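Local coordinates for protein DyP (Bjerkandera adusta, PDB 3VXI) that is a heme b enzyme of the dye-decolorizing peroxidase family that probably reduces hydrogen peroxide while oxidising dyes and other reducing substrates, at residues F291-T296 / H308-N313; V322-A327 / I363-R368. All blocks are in the same frame, centred on the assembly; numbering follows the deposited sequence.

Contact 1 (F291-T296 / H308-N313); sequences FDYSDT and HVRKTN. With HEM (protoporphyrin IX containing Fe), chain B; ASC (ascorbic acid), chain C.
Y293 lays its phenol ring flat along the extended side chain of R310, ring and guanidinium planes only 3° apart, beside the proximal heme helix 308-312 of this DyP-type peroxidase. The two side chains run in opposite directions: R310 CG makes a CH-pi contact over the ring, 3.9 Å from its centroid, while the guanidinium passes over Y293 CB and CG rather than the ring centre. F291 CD1 approaches the opposite face near its rim, and N313 O lies at the ring edge. R310 CG stands anti to the backbone N (chi1 -178°), which sends the straight chain out to the 291-296 loop. There NH2 donates to T296 O at 2.9 Å, within the guanidinium plane but from above the carbonyl plane; NE is paired with D317. On the heme side of the helix, H308 NE2 binds the iron at 2.1 Å, and its ND1 is hydrogen-bonded to E391. Y293 OH lies 3.4 Å from V309 CG2. It is also hydrogen-bonded to a water that bridges N313 O and heme O1D. At the helix end, the amide of N313 gives both its hydrogens away: ND2 reaches heme O2D and ascorbic acid O1, each at 2.9 Å.

Contact 2 (V322-A327 / I363-R368); sequences VDTFHA and IGNGFR. With ASC (ascorbic acid), chain C; HEM (protoporphyrin IX containing Fe), chain B.
T324 O receives a 2.8 Å hydrogen bond from a water that also accepts from N365 ND2 at 3.0 Å, and this bridge is the hydrogen-bonded link between the two loops. Beside it the side chains themselves touch, T324 CG2 lying 3.5 Å from N365 ND2. N365 O then turns to F325: the CA hydrogen points at it in a CA-H...O contact of 3.2 Å (140° at the hydrogen), and F325 CD1 meets it with the oxygen at the ring edge. F325 CG lies beside its own backbone N, anti to the carbonyl carbon (chi1 -45°), and this folds the ring against T324, whose CB sits over the centre of one face. F369 stacks on F325 as well, and W374 meets it with planes about 70° apart. The two segments lie at the same end of adjacent strands of the ferredoxin-like C-terminal sheet: 322-327 leads into strand 328-334, while 363-368 follows strand 353-360 and enters helix 367-375. G366 is the N-cap of that helix; I363 O accepts from both G366 N and R368 N, and G366 CA packs on A327 CB. H326 points away from this junction, presenting its ring edge to ascorbic acid, CE1 being 3.2 Å from O1; the ring also touches P176 and A190. With an alanine here the ring edge beside O1 and O2 is lost, and a gap would probably open between the ligand and these two residues. Farther along, F367 CD1 touches the heme vinyl carbon CBC at 3.6 Å.

How the contacts relate
The touching residues of contact 1 are all buried, although its centre lies about 18 Å from the centre of the chain; contact 2, its centre about 12 Å from that point, is only partly buried. They reach the heme at different places, contact 1 through the axial ligand and a propionate, contact 2 through a vinyl group, yet meet the ascorbic acid at the same oxygen, O1. Contact 1 rests on a cationic side chain, an aromatic face and one direct hydrogen bond across the segments, with further bonds to the ligands; contact 2 relies on a water bridge, a weak carbon-hydrogen contact and packing between two strand-end loops. Beside the ascorbic acid, N313 OD1 lies 3.8 Å from H326 CE1.

Contact 1 (F291-T296 / H308-N313)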
loop_
_atom_site.group_PDB
_atom_site.type_symbol
_atom_site.label_atom_id
_atom_site.label_comp_id
_atom_site.label_asym_id
_atom_site.label_seq_id
_atom_site.Cartn_x
_atom_site.Cartn_y
_atom_site.Cartn_z
ATOM N N PHE A 291 -17.263 -2.661 -10.722
ATOM C CA PHE A 291 -17.049 -1.922 -11.962
ATOM C C PHE A 291 -15.751 -2.407 -12.590
ATOM O O PHE A 291 -14.898 -2.970 -11.901
ATOM C CB PHE A 291 -16.985 -0.406 -11.692
ATOM C CG PHE A 291 -15.829 0.002 -10.834
ATOM C CD1 PHE A 291 -14.634 0.435 -11.418
ATOM C CD2 PHE A 291 -15.908 -0.086 -9.449
ATOM C CE1 PHE A 291 -13.547 0.793 -10.625
ATOM C CE2 PHE A 291 -14.816 0.263 -8.646
ATOM C CZ PHE A 291 -13.633 0.713 -9.245
ATOM N N ASP A 292 -15.590 -2.186 -13.891
ATOM C CA ASP A 292 -14.353 -2.609 -14.544
ATOM C C ASP A 292 -13.859 -1.662 -15.622
ATOM O O ASP A 292 -12.936 -1.999 -16.346
ATOM C CB ASP A 292 -14.469 -4.046 -15.086
ATOM C CG ASP A 292 -15.546 -4.193 -16.151
ATOM O OD1 ASP A 292 -16.131 -3.172 -16.543
ATOM O OD2 ASP A 292 -15.815 -5.338 -16.586
ATOM N N TYR A 293 -14.454 -0.468 -15.685
ATOM C CA TYR A 293 -14.167 0.532 -16.741
ATOM C C TYR A 293 -14.659 0.158 -18.131
ATOM O O TYR A 293 -14.430 0.920 -19.073
ATOM C CB TYR A 293 -12.679 0.951 -16.797
ATOM C CG TYR A 293 -12.107 1.294 -15.451
ATOM C CD1 TYR A 293 -12.633 2.351 -14.704
ATOM C CD2 TYR A 293 -11.059 0.542 -14.904
ATOM C CE1 TYR A 293 -12.141 2.659 -13.459
ATOM C CE2 TYR A 293 -10.548 0.845 -13.646
ATOM C CZ TYR A 293 -11.097 1.895 -12.933
ATOM O OH TYR A 293 -10.606 2.215 -11.700
ATOM N N SER A 294 -15.345 -0.980 -18.274
ATOM C CA SER A 294 -15.871 -1.384 -19.590
ATOM C C SER A 294 -16.860 -0.378 -20.172
ATOM O O SER A 294 -17.092 -0.373 -21.376
ATOM C CB SER A 294 -16.501 -2.780 -19.550
ATOM O OG SER A 294 -17.619 -2.832 -18.692
ATOM N N ASP A 295 -17.435 0.465 -19.316
ATOM C CA ASP A 295 -18.379 1.484 -19.764
ATOM C C ASP A 295 -17.702 2.811 -20.134
ATOM O O ASP A 295 -18.391 3.797 -20.432
ATOM C CB ASP A 295 -19.463 1.701 -18.704
ATOM C CG ASP A 295 -18.917 2.288 -17.406
ATOM O OD1 ASP A 295 -17.702 2.561 -17.313
ATOM O OD2 ASP A 295 -19.715 2.497 -16.474
ATOM N N THR A 296 -16.366 2.832 -20.105
ATOM C CA THR A 296 -15.600 4.073 -20.284
ATOM C C THR A 296 -14.179 3.817 -20.810
ATOM O O THR A 296 -13.224 4.532 -20.469
ATOM C CB THR A 296 -15.590 4.908 -18.963
ATOM O OG1 THR A 296 -15.122 6.242 -19.214
ATOM C CG2 THR A 296 -14.756 4.254 -17.868
ATOM N N HIS A 308 -5.925 7.579 -9.954
ATOM C CA HIS A 308 -5.120 6.667 -9.126
ATOM C C HIS A 308 -5.517 5.200 -9.247
ATOM O O HIS A 308 -4.685 4.356 -9.590
ATOM C CB HIS A 308 -5.151 7.111 -7.663
ATOM C CG HIS A 308 -4.278 6.297 -6.755
ATOM N ND1 HIS A 308 -2.903 6.336 -6.813
ATOM C CD2 HIS A 308 -4.589 5.418 -5.769
ATOM C CE1 HIS A 308 -2.404 5.523 -5.899
ATOM N NE2 HIS A 308 -3.406 4.964 -5.239
ATOM N N VAL A 309 -6.769 4.893 -8.934
ATOM C CA VAL A 309 -7.177 3.486 -8.883
ATOM C C VAL A 309 -7.167 2.825 -10.255
ATOM O O VAL A 309 -6.920 1.619 -10.361
ATOM C CB VAL A 309 -8.526 3.242 -8.158
ATOM C CG1 VAL A 309 -8.457 3.745 -6.713
ATOM C CG2 VAL A 309 -9.700 3.867 -8.888
ATOM N N ARG A 310 -7.416 3.614 -11.305
ATOM C CA ARG A 310 -7.436 3.075 -12.660
ATOM C C ARG A 310 -6.013 2.791 -13.137
ATOM O O ARG A 310 -5.771 1.791 -13.811
ATOM C CB ARG A 310 -8.168 4.040 -13.590
ATOM C CG ARG A 310 -8.304 3.557 -15.024
ATOM C CD ARG A 310 -9.301 4.430 -15.769
ATOM N NE ARG A 310 -9.619 3.865 -17.071
ATOM C CZ ARG A 310 -10.562 4.331 -17.877
ATOM N NH1 ARG A 310 -11.258 5.408 -17.535
ATOM N NH2 ARG A 310 -10.779 3.736 -19.042
ATOM N N LYS A 311 -5.070 3.659 -12.762
ATOM C CA LYS A 311 -3.666 3.439 -13.088
ATOM C C LYS A 311 -3.087 2.236 -12.358
ATOM O O LYS A 311 -2.316 1.472 -12.950
ATOM C CB LYS A 311 -2.834 4.675 -12.740
ATOM C CG LYS A 311 -2.968 5.817 -13.728
ATOM C CD LYS A 311 -2.049 5.638 -14.921
ATOM C CE LYS A 311 -1.566 6.984 -15.413
ATOM N NZ LYS A 311 -0.475 6.813 -16.427
ATOM N N THR A 312 -3.420 2.069 -11.076
ATOM C CA THR A 312 -2.829 0.977 -10.294
ATOM C C THR A 312 -3.543 -0.364 -10.453
ATOM O O THR A 312 -2.948 -1.419 -10.200
ATOM C CB THR A 312 -2.710 1.333 -8.812
ATOM O OG1 THR A 312 -4.023 1.569 -8.291
ATOM C CG2 THR A 312 -1.839 2.592 -8.624
ATOM N N ASN A 313 -4.815 -0.321 -10.845
ATOM C CA ASN A 313 -5.555 -1.525 -11.250
ATOM C C ASN A 313 -6.436 -1.208 -12.464
ATOM O O ASN A 313 -7.577 -0.758 -12.328
ATOM C CB ASN A 313 -6.421 -2.082 -10.105
ATOM C CG ASN A 313 -7.183 -3.328 -10.514
ATOM O OD1 ASN A 313 -7.009 -3.835 -11.626
ATOM N ND2 ASN A 313 -8.043 -3.820 -9.632
HETATM C CHA HEM B . -6.256 2.314 -4.029
HETATM C CHB HEM B . -4.713 6.211 -1.622
HETATM C CHC HEM B . -0.153 5.125 -2.823
HETATM C CHD HEM B . -1.680 1.254 -5.272
HETATM C C1A HEM B . -6.245 3.478 -3.309
HETATM C C2A HEM B . -7.409 4.175 -2.810
HETATM C C3A HEM B . -6.965 5.239 -2.128
HETATM C C4A HEM B . -5.522 5.254 -2.194
HETATM C CMA HEM B . -7.811 6.318 -1.429
HETATM C CAA HEM B . -8.888 3.786 -3.045
HETATM C CBA HEM B . -9.379 2.704 -2.086
HETATM C CGA HEM B . -9.273 1.319 -2.679
HETATM O O1A HEM B . -9.614 1.128 -3.870
HETATM O O2A HEM B . -8.871 0.403 -1.954
HETATM C C1B HEM B . -3.338 6.275 -1.731
HETATM C C2B HEM B . -2.467 7.262 -1.126
HETATM C C3B HEM B . -1.205 6.951 -1.455
HETATM C C4B HEM B . -1.243 5.759 -2.267
HETATM C CMB HEM B . -2.934 8.461 -0.273
HETATM C CAB HEM B . 0.090 7.686 -1.055
HETATM C CBB HEM B . 0.176 8.447 0.053
HETATM C C1C HEM B . -0.180 4.022 -3.658
HETATM C C2C HEM B . 0.962 3.444 -4.341
HETATM C C3C HEM B . 0.528 2.376 -5.031
HETATM C C4C HEM B . -0.884 2.247 -4.770
HETATM C CMC HEM B . 2.398 4.005 -4.240
HETATM C CAC HEM B . 1.304 1.393 -5.916
HETATM C CBC HEM B . 2.361 1.824 -6.624
HETATM C C1D HEM B . -3.026 1.145 -5.086
HETATM C C2D HEM B . -3.798 0.007 -5.525
HETATM C C3D HEM B . -5.205 0.336 -5.140
HETATM C C4D HEM B . -5.167 1.632 -4.506
HETATM C CMD HEM B . -3.340 -1.281 -6.218
HETATM C CAD HEM B . -6.415 -0.555 -5.404
HETATM C CBD HEM B . -6.836 -0.300 -6.848
HETATM C CGD HEM B . -7.952 -1.217 -7.266
HETATM O O1D HEM B . -8.920 -0.679 -7.875
HETATM O O2D HEM B . -7.884 -2.449 -7.028
HETATM N NA HEM B . -5.107 4.162 -2.922
HETATM N NB HEM B . -2.563 5.372 -2.427
HETATM N NC HEM B . -1.304 3.278 -3.961
HETATM N ND HEM B . -3.851 2.083 -4.460
HETATM FE FE HEM B . -3.219 3.754 -3.467
HETATM C C1 ASC C . -9.954 -6.543 -11.698
HETATM C C2 ASC C . -9.331 -6.682 -12.943
HETATM C C3 ASC C . -10.303 -7.099 -13.827
HETATM C C4 ASC C . -11.608 -7.269 -13.079
HETATM C C5 ASC C . -11.956 -8.766 -13.002
HETATM C C6 ASC C . -13.127 -8.983 -12.033
HETATM O O1 ASC C . -9.432 -6.199 -10.649
HETATM O O2 ASC C . -8.007 -6.470 -13.250
HETATM O O3 ASC C . -10.161 -7.331 -15.152
HETATM O O4 ASC C . -11.291 -6.852 -11.736
HETATM O O5 ASC C . -10.809 -9.528 -12.565
HETATM O O6 ASC C . -13.568 -10.349 -12.039
HETATM O O HOH W 1 -9.337 0.109 -10.556
HETATM O O HOH W 2 -3.016 2.602 -1.729
#

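Contact 2 (V322-A327 / I363-R368)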
loop_
_atom_site.group_PDB
_atom_site.type_symbol
_atom_site.label_atom_id
_atom_site.label_comp_id
_atom_site.label_asym_id
_atom_site.label_seq_id
_atom_site.Cartn_x
_atom_site.Cartn_y
_atom_site.Cartn_z
ATOM N N VAL A 322 -6.598 -10.156 -15.698
ATOM C CA VAL A 322 -5.167 -10.460 -15.772
ATOM C C VAL A 322 -4.708 -10.687 -14.342
ATOM O O VAL A 322 -4.903 -9.826 -13.485
ATOM C CB VAL A 322 -4.359 -9.303 -16.436
ATOM C CG1 VAL A 322 -2.847 -9.559 -16.341
ATOM C CG2 VAL A 322 -4.777 -9.124 -17.889
ATOM N N ASP A 323 -4.097 -11.840 -14.080
ATOM C CA ASP A 323 -3.712 -12.207 -12.708
ATOM C C ASP A 323 -2.511 -11.429 -12.196
ATOM O O ASP A 323 -2.398 -11.143 -11.004
ATOM C CB ASP A 323 -3.287 -13.672 -12.641
ATOM C CG ASP A 323 -4.418 -14.646 -12.894
ATOM O OD1 ASP A 323 -5.613 -14.296 -12.738
ATOM O OD2 ASP A 323 -4.070 -15.802 -13.223
ATOM N N THR A 324 -1.622 -11.102 -13.125
ATOM C CA THR A 324 -0.196 -10.908 -12.851
ATOM C C THR A 324 0.176 -9.707 -11.989
ATOM O O THR A 324 1.180 -9.750 -11.254
ATOM C CB THR A 324 0.566 -10.804 -14.197
ATOM O OG1 THR A 324 0.130 -11.860 -15.064
ATOM C CG2 THR A 324 2.068 -10.930 -13.999
ATOM N N PHE A 325 -0.630 -8.651 -12.065
ATOM C CA PHE A 325 -0.227 -7.367 -11.505
ATOM C C PHE A 325 -1.024 -6.930 -10.300
ATOM O O PHE A 325 -0.953 -5.763 -9.905
ATOM C CB PHE A 325 -0.224 -6.297 -12.594
ATOM C CG PHE A 325 0.429 -6.748 -13.861
ATOM C CD1 PHE A 325 1.809 -6.943 -13.909
ATOM C CD2 PHE A 325 -0.335 -7.006 -14.996
ATOM C CE1 PHE A 325 2.428 -7.384 -15.089
ATOM C CE2 PHE A 325 0.276 -7.449 -16.171
ATOM C CZ PHE A 325 1.657 -7.634 -16.211
ATOM N N HIS A 326 -1.762 -7.866 -9.708
ATOM C CA HIS A 326 -2.514 -7.573 -8.486
ATOM C C HIS A 326 -1.601 -7.718 -7.284
ATOM O O HIS A 326 -0.658 -8.502 -7.297
ATOM C CB HIS A 326 -3.724 -8.504 -8.336
ATOM C CG HIS A 326 -4.766 -8.299 -9.392
ATOM N ND1 HIS A 326 -5.724 -7.312 -9.314
ATOM C CD2 HIS A 326 -4.970 -8.930 -10.572
ATOM C CE1 HIS A 326 -6.482 -7.352 -10.396
ATOM N NE2 HIS A 326 -6.045 -8.325 -11.177
ATOM N N ALA A 327 -1.896 -6.966 -6.232
ATOM C CA ALA A 327 -1.109 -7.025 -5.008
ATOM C C ALA A 327 -2.008 -6.680 -3.828
ATOM O O ALA A 327 -3.031 -6.015 -3.996
ATOM C CB ALA A 327 0.060 -6.062 -5.089
ATOM N N ILE A 363 8.069 -8.521 -6.866
ATOM C CA ILE A 363 8.061 -7.065 -6.659
ATOM C C ILE A 363 7.846 -6.316 -7.978
ATOM O O ILE A 363 7.045 -5.369 -8.055
ATOM C CB ILE A 363 9.355 -6.589 -5.941
ATOM C CG1 ILE A 363 9.419 -7.191 -4.532
ATOM C CG2 ILE A 363 9.413 -5.050 -5.901
ATOM C CD1 ILE A 363 10.700 -6.879 -3.754
ATOM N N GLY A 364 8.524 -6.787 -9.020
ATOM C CA GLY A 364 8.472 -6.145 -10.321
ATOM C C GLY A 364 7.133 -6.203 -11.024
ATOM O O GLY A 364 6.924 -5.479 -12.000
ATOM N N ASN A 365 6.233 -7.066 -10.544
ATOM C CA ASN A 365 4.900 -7.209 -11.140
ATOM C C ASN A 365 3.805 -6.546 -10.320
ATOM O O ASN A 365 2.695 -6.320 -10.824
ATOM C CB ASN A 365 4.537 -8.685 -11.304
ATOM C CG ASN A 365 5.319 -9.382 -12.408
ATOM O OD1 ASN A 365 6.037 -8.756 -13.196
ATOM N ND2 ASN A 365 5.171 -10.694 -12.466
ATOM N N GLY A 366 4.097 -6.236 -9.061
ATOM C CA GLY A 366 3.096 -5.646 -8.172
ATOM C C GLY A 366 3.351 -4.167 -8.027
ATOM O O GLY A 366 3.186 -3.396 -8.983
ATOM N N PHE A 367 3.772 -3.764 -6.830
ATOM C CA PHE A 367 4.148 -2.380 -6.567
ATOM C C PHE A 367 4.927 -1.715 -7.712
ATOM O O PHE A 367 4.583 -0.630 -8.173
ATOM C CB PHE A 367 4.985 -2.312 -5.277
ATOM C CG PHE A 367 5.716 -1.011 -5.105
ATOM C CD1 PHE A 367 5.012 0.153 -4.808
ATOM C CD2 PHE A 367 7.103 -0.933 -5.287
ATOM C CE1 PHE A 367 5.678 1.369 -4.680
ATOM C CE2 PHE A 367 7.774 0.281 -5.154
ATOM C CZ PHE A 367 7.066 1.436 -4.853
ATOM N N ARG A 368 5.993 -2.362 -8.163
ATOM C CA ARG A 368 6.916 -1.696 -9.069
ATOM C C ARG A 368 6.331 -1.510 -10.467
ATOM O O ARG A 368 6.626 -0.514 -11.138
ATOM C CB ARG A 368 8.224 -2.459 -9.106
ATOM C CG ARG A 368 9.364 -1.712 -9.694
ATOM C CD ARG A 368 10.608 -2.556 -9.509
ATOM N NE ARG A 368 11.781 -1.813 -9.948
ATOM C CZ ARG A 368 12.241 -1.788 -11.194
ATOM N NH1 ARG A 368 11.639 -2.468 -12.169
ATOM N NH2 ARG A 368 13.310 -1.056 -11.476
HETATM C C1 ASC C . -9.954 -6.543 -11.698
HETATM C C2 ASC C . -9.331 -6.682 -12.943
HETATM C C3 ASC C . -10.303 -7.099 -13.827
HETATM C C4 ASC C . -11.608 -7.269 -13.079
HETATM C C5 ASC C . -11.956 -8.766 -13.002
HETATM C C6 ASC C . -13.127 -8.983 -12.033
HETATM O O1 ASC C . -9.432 -6.199 -10.649
HETATM O O2 ASC C . -8.007 -6.470 -13.250
HETATM O O3 ASC C . -10.161 -7.331 -15.152
HETATM O O4 ASC C . -11.291 -6.852 -11.736
HETATM O O5 ASC C . -10.809 -9.528 -12.565
HETATM O O6 ASC C . -13.568 -10.349 -12.039
HETATM C CHA HEM B . -6.256 2.314 -4.029
HETATM C CHB HEM B . -4.713 6.211 -1.622
HETATM C CHC HEM B . -0.153 5.125 -2.823
HETATM C CHD HEM B . -1.680 1.254 -5.272
HETATM C C1A HEM B . -6.245 3.478 -3.309
HETATM C C2A HEM B . -7.409 4.175 -2.810
HETATM C C3A HEM B . -6.965 5.239 -2.128
HETATM C C4A HEM B . -5.522 5.254 -2.194
HETATM C CMA HEM B . -7.811 6.318 -1.429
HETATM C CAA HEM B . -8.888 3.786 -3.045
HETATM C CBA HEM B . -9.379 2.704 -2.086
HETATM C CGA HEM B . -9.273 1.319 -2.679
HETATM O O1A HEM B . -9.614 1.128 -3.870
HETATM O O2A HEM B . -8.871 0.403 -1.954
HETATM C C1B HEM B . -3.338 6.275 -1.731
HETATM C C2B HEM B . -2.467 7.262 -1.126
HETATM C C3B HEM B . -1.205 6.951 -1.455
HETATM C C4B HEM B . -1.243 5.759 -2.267
HETATM C CMB HEM B . -2.934 8.461 -0.273
HETATM C CAB HEM B . 0.090 7.686 -1.055
HETATM C CBB HEM B . 0.176 8.447 0.053
HETATM C C1C HEM B . -0.180 4.022 -3.658
HETATM C C2C HEM B . 0.962 3.444 -4.341
HETATM C C3C HEM B . 0.528 2.376 -5.031
HETATM C C4C HEM B . -0.884 2.247 -4.770
HETATM C CMC HEM B . 2.398 4.005 -4.240
HETATM C CAC HEM B . 1.304 1.393 -5.916
HETATM C CBC HEM B . 2.361 1.824 -6.624
HETATM C C1D HEM B . -3.026 1.145 -5.086
HETATM C C2D HEM B . -3.798 0.007 -5.525
HETATM C C3D HEM B . -5.205 0.336 -5.140
HETATM C C4D HEM B . -5.167 1.632 -4.506
HETATM C CMD HEM B . -3.340 -1.281 -6.218
HETATM C CAD HEM B . -6.415 -0.555 -5.404
HETATM C CBD HEM B . -6.836 -0.300 -6.848
HETATM C CGD HEM B . -7.952 -1.217 -7.266
HETATM O O1D HEM B . -8.920 -0.679 -7.875
HETATM O O2D HEM B . -7.884 -2.449 -7.028
HETATM N NA HEM B . -5.107 4.162 -2.922
HETATM N NB HEM B . -2.563 5.372 -2.427
HETATM N NC HEM B . -1.304 3.278 -3.961
HETATM N ND HEM B . -3.851 2.083 -4.460
HETATM FE FE HEM B . -3.219 3.754 -3.467
HETATM O O HOH W 3 2.987 -11.731 -10.625
HETATM O O HOH W 2 -3.016 2.602 -1.729
#